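Local coordinates for Lmo1499 protein (Listeria monocytogenes, PDB 4IIW) that probably acts as a membrane-bound lytic endotransglycosylase that cuts nascent peptidoglycan strands and so ends their elongation, at residues K60-Y71 with L87-V97. Residues are numbered along the deposited sequence; the frame is centred on the assembly and turned at random.
Sequences KVINNASIFSFY and LSPAMNTDQIV
Within a small N-terminal unit of helices 49-58, 65-75 and 93-102 and the antiparallel pair of strands 39-43 and 83-87, Tyr71 and Phe68 of helix 65-75 pack on Thr93 and Val97 of helix 93-102. The short helical segments cross at -70°. Thr93 CG2 sits over the centre of one face of the Tyr71 ring, a CH-pi contact 3.7 Å from the centroid. With OG1 beside the backbone N (chi1 -46°), CG2 is anti to it and meets the ring, while OG1 bonds to Tyr74 O of a second subunit. The same methyl touches Phe68 CD2 and CE2. Phe68 CZ lies 3.7 Å from Val97 CG2. Tyr71 OH reaches the start of the helix, 3.6 Å from Asp94 CA. In the loop before helix 65-75, Val61 CG1 and Ile62 CG2 each lie 3.9 Å from Ile96 CD1 of helix 93-102. Val61 CG1 also touches Leu87 CB at 4.0 Å. A water bridges the loops, donating to Val61 O at 2.9 Å and accepting from Ala90 N at 3.2 Å. Val61 O has a second donor, Asn76 ND2 of the second subunit. Leu56 of helix 49-58 backs Ile62, Phe68 and Leu87, and strand 39-43 flanks Val61 and Leu87 through Val41.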
loop_
_atom_site.group_PDB
_atom_site.type_symbol
_atom_site.label_atom_id
_atom_site.label_comp_id
_atom_site.label_asym_id
_atom_site.label_seq_id
_atom_site.Cartn_x
_atom_site.Cartn_y
_atom_site.Cartn_z
ATOM N N LYS B 60 11.976 13.679 -13.087
ATOM C CA LYS B 60 12.706 12.432 -12.872
ATOM C C LYS B 60 13.362 12.328 -11.509
ATOM O O LYS B 60 14.436 11.773 -11.389
ATOM C CB LYS B 60 13.739 12.229 -13.984
ATOM C CG LYS B 60 13.138 12.189 -15.357
ATOM C CD LYS B 60 14.216 12.305 -16.405
ATOM C CE LYS B 60 13.631 12.398 -17.805
ATOM N NZ LYS B 60 14.688 12.746 -18.819
ATOM N N VAL B 61 12.716 12.871 -10.492
ATOM C CA VAL B 61 13.222 12.780 -9.128
ATOM C C VAL B 61 12.602 11.523 -8.519
ATOM O O VAL B 61 13.200 10.851 -7.683
ATOM C CB VAL B 61 12.836 14.021 -8.301
ATOM C CG1 VAL B 61 13.228 13.846 -6.836
ATOM C CG2 VAL B 61 13.448 15.268 -8.908
ATOM N N ILE B 62 11.364 11.252 -8.897
ATOM C CA ILE B 62 10.719 10.041 -8.497
ATOM C C ILE B 62 10.309 9.327 -9.778
ATOM O O ILE B 62 10.364 9.884 -10.889
ATOM C CB ILE B 62 9.514 10.256 -7.567
ATOM C CG1 ILE B 62 8.320 10.844 -8.322
ATOM C CG2 ILE B 62 9.917 11.107 -6.349
ATOM C CD1 ILE B 62 7.160 11.154 -7.433
ATOM N N ASN B 63 9.900 8.083 -9.602
ATOM C CA ASN B 63 9.527 7.206 -10.691
ATOM C C ASN B 63 8.029 7.243 -11.005
ATOM O O ASN B 63 7.649 7.262 -12.156
ATOM C CB ASN B 63 9.950 5.794 -10.269
ATOM C CG ASN B 63 9.765 4.763 -11.342
ATOM O OD1 ASN B 63 10.751 4.326 -11.968
ATOM N ND2 ASN B 63 8.499 4.329 -11.559
ATOM N N ASN B 64 7.200 7.342 -9.971
ATOM C CA ASN B 64 5.764 7.207 -10.105
ATOM C C ASN B 64 4.996 8.211 -9.248
ATOM O O ASN B 64 5.074 8.185 -8.023
ATOM C CB ASN B 64 5.458 5.769 -9.670
ATOM C CG ASN B 64 4.030 5.361 -9.871
ATOM O OD1 ASN B 64 3.127 5.894 -9.233
ATOM N ND2 ASN B 64 3.824 4.342 -10.708
ATOM N N ALA B 65 4.269 9.106 -9.904
ATOM C CA ALA B 65 3.495 10.138 -9.227
ATOM C C ALA B 65 2.419 9.556 -8.254
ATOM O O ALA B 65 2.263 10.051 -7.128
ATOM C CB ALA B 65 2.871 11.068 -10.258
ATOM N N SER B 66 1.712 8.515 -8.667
ATOM C CA SER B 66 0.695 7.865 -7.802
ATOM C C SER B 66 1.232 7.390 -6.458
ATOM O O SER B 66 0.631 7.630 -5.387
ATOM C CB SER B 66 0.134 6.622 -8.473
ATOM O OG SER B 66 -0.469 6.962 -9.692
ATOM N N ILE B 67 2.334 6.658 -6.531
ATOM C CA ILE B 67 2.947 6.085 -5.357
ATOM C C ILE B 67 3.411 7.207 -4.402
ATOM O O ILE B 67 3.292 7.099 -3.175
ATOM C CB ILE B 67 4.037 5.121 -5.773
ATOM C CG1 ILE B 67 3.362 3.881 -6.391
ATOM C CG2 ILE B 67 4.899 4.762 -4.589
ATOM C CD1 ILE B 67 4.273 2.930 -7.215
ATOM N N PHE B 68 3.875 8.309 -4.960
ATOM C CA PHE B 68 4.256 9.435 -4.134
ATOM C C PHE B 68 3.014 10.078 -3.478
ATOM O O PHE B 68 3.058 10.467 -2.326
ATOM C CB PHE B 68 5.019 10.446 -4.965
ATOM C CG PHE B 68 5.590 11.568 -4.173
ATOM C CD1 PHE B 68 4.881 12.745 -4.000
ATOM C CD2 PHE B 68 6.842 11.457 -3.610
ATOM C CE1 PHE B 68 5.403 13.787 -3.250
ATOM C CE2 PHE B 68 7.369 12.501 -2.866
ATOM C CZ PHE B 68 6.644 13.672 -2.694
ATOM N N SER B 69 1.917 10.207 -4.214
ATOM C CA SER B 69 0.703 10.766 -3.647
ATOM C C SER B 69 0.222 9.906 -2.495
ATOM O O SER B 69 -0.263 10.426 -1.478
ATOM C CB SER B 69 -0.409 10.865 -4.682
ATOM O OG SER B 69 -0.091 11.861 -5.628
ATOM N N PHE B 70 0.355 8.595 -2.654
ATOM C CA PHE B 70 -0.061 7.674 -1.618
ATOM C C PHE B 70 0.808 7.853 -0.381
ATOM O O PHE B 70 0.318 7.813 0.727
ATOM C CB PHE B 70 0.019 6.220 -2.120
ATOM C CG PHE B 70 -0.391 5.210 -1.090
ATOM C CD1 PHE B 70 -1.726 4.901 -0.890
ATOM C CD2 PHE B 70 0.556 4.572 -0.308
ATOM C CE1 PHE B 70 -2.095 3.991 0.065
ATOM C CE2 PHE B 70 0.185 3.653 0.645
ATOM C CZ PHE B 70 -1.133 3.364 0.831
ATOM N N TYR B 71 2.105 8.063 -0.569
ATOM C CA TYR B 71 2.995 8.237 0.579
ATOM C C TYR B 71 2.557 9.434 1.409
ATOM O O TYR B 71 2.437 9.360 2.657
ATOM C CB TYR B 71 4.436 8.431 0.117
ATOM C CG TYR B 71 5.402 8.599 1.246
ATOM C CD1 TYR B 71 5.506 9.803 1.919
ATOM C CD2 TYR B 71 6.236 7.561 1.628
ATOM C CE1 TYR B 71 6.394 9.962 2.958
ATOM C CE2 TYR B 71 7.131 7.705 2.663
ATOM C CZ TYR B 71 7.211 8.907 3.332
ATOM O OH TYR B 71 8.103 9.063 4.384
ATOM N N LEU B 87 16.551 18.901 -5.413
ATOM C CA LEU B 87 16.333 17.513 -5.087
ATOM C C LEU B 87 17.240 16.663 -5.953
ATOM O O LEU B 87 17.740 17.107 -6.983
ATOM C CB LEU B 87 14.867 17.144 -5.363
ATOM C CG LEU B 87 13.806 18.045 -4.720
ATOM C CD1 LEU B 87 12.427 17.689 -5.216
ATOM C CD2 LEU B 87 13.871 17.974 -3.195
ATOM N N SER B 88 17.432 15.431 -5.529
ATOM C CA SER B 88 18.275 14.492 -6.230
ATOM C C SER B 88 17.446 13.252 -6.588
ATOM O O SER B 88 16.511 12.909 -5.867
ATOM C CB SER B 88 19.438 14.115 -5.317
ATOM O OG SER B 88 20.309 13.205 -5.947
ATOM N N PRO B 89 17.754 12.591 -7.716
ATOM C CA PRO B 89 16.993 11.378 -7.948
ATOM C C PRO B 89 17.439 10.317 -6.941
ATOM O O PRO B 89 18.549 10.378 -6.416
ATOM C CB PRO B 89 17.355 10.978 -9.390
ATOM C CG PRO B 89 18.408 11.941 -9.849
ATOM C CD PRO B 89 18.861 12.734 -8.670
ATOM N N ALA B 90 16.556 9.378 -6.650
ATOM C CA ALA B 90 16.835 8.318 -5.682
ATOM C C ALA B 90 16.879 8.854 -4.250
ATOM O O ALA B 90 17.117 8.082 -3.316
ATOM C CB ALA B 90 18.124 7.574 -6.026
HETATM N N MSE B 91 16.667 10.167 -4.091
HETATM C CA MSE B 91 16.596 10.804 -2.782
HETATM C C MSE B 91 15.416 10.135 -2.097
HETATM O O MSE B 91 14.323 10.050 -2.655
HETATM C CB MSE B 91 16.385 12.326 -2.921
HETATM C CG MSE B 91 16.110 13.105 -1.618
HETATM SE SE MSE B 91 16.107 15.087 -1.797
HETATM C CE MSE B 91 18.010 15.312 -2.095
ATOM N N ASN B 92 15.667 9.602 -0.916
ATOM C CA ASN B 92 14.664 8.924 -0.142
ATOM C C ASN B 92 13.410 9.792 -0.072
ATOM O O ASN B 92 13.508 10.989 0.168
ATOM C CB ASN B 92 15.212 8.650 1.260
ATOM C CG ASN B 92 14.175 8.072 2.176
ATOM O OD1 ASN B 92 13.715 8.753 3.099
ATOM N ND2 ASN B 92 13.740 6.831 1.896
ATOM N N THR B 93 12.242 9.180 -0.280
ATOM C CA THR B 93 10.956 9.876 -0.271
ATOM C C THR B 93 10.751 10.723 0.979
ATOM O O THR B 93 10.190 11.821 0.918
ATOM C CB THR B 93 9.774 8.849 -0.350
ATOM O OG1 THR B 93 10.053 7.879 -1.357
ATOM C CG2 THR B 93 8.417 9.540 -0.631
ATOM N N ASP B 94 11.181 10.200 2.122
ATOM C CA ASP B 94 11.032 10.919 3.390
ATOM C C ASP B 94 11.770 12.245 3.356
ATOM O O ASP B 94 11.258 13.243 3.850
ATOM C CB ASP B 94 11.564 10.100 4.566
ATOM C CG ASP B 94 11.296 10.767 5.898
ATOM O OD1 ASP B 94 10.126 11.180 6.125
ATOM O OD2 ASP B 94 12.247 10.871 6.724
ATOM N N GLN B 95 12.979 12.252 2.804
ATOM C CA GLN B 95 13.749 13.484 2.730
ATOM C C GLN B 95 13.067 14.473 1.818
ATOM O O GLN B 95 13.009 15.658 2.135
ATOM C CB GLN B 95 15.158 13.251 2.211
ATOM C CG GLN B 95 15.994 12.338 3.079
ATOM C CD GLN B 95 17.373 12.121 2.496
ATOM O OE1 GLN B 95 17.779 10.977 2.247
ATOM N NE2 GLN B 95 18.092 13.227 2.218
ATOM N N ILE B 96 12.539 13.999 0.690
ATOM C CA ILE B 96 11.918 14.911 -0.251
ATOM C C ILE B 96 10.816 15.637 0.462
ATOM O O ILE B 96 10.821 16.858 0.564
ATOM C CB ILE B 96 11.336 14.213 -1.477
ATOM C CG1 ILE B 96 12.435 13.496 -2.267
ATOM C CG2 ILE B 96 10.677 15.230 -2.365
ATOM C CD1 ILE B 96 11.918 12.582 -3.383
ATOM N N VAL B 97 9.897 14.854 1.007
ATOM C CA VAL B 97 8.730 15.364 1.705
ATOM C C VAL B 97 9.114 16.260 2.871
ATOM O O VAL B 97 8.510 17.294 3.088
ATOM C CB VAL B 97 7.865 14.174 2.146
ATOM C CG1 VAL B 97 6.718 14.598 3.050
ATOM C CG2 VAL B 97 7.364 13.455 0.898
HETATM O O HOH W 1 14.104 8.147 -8.224
#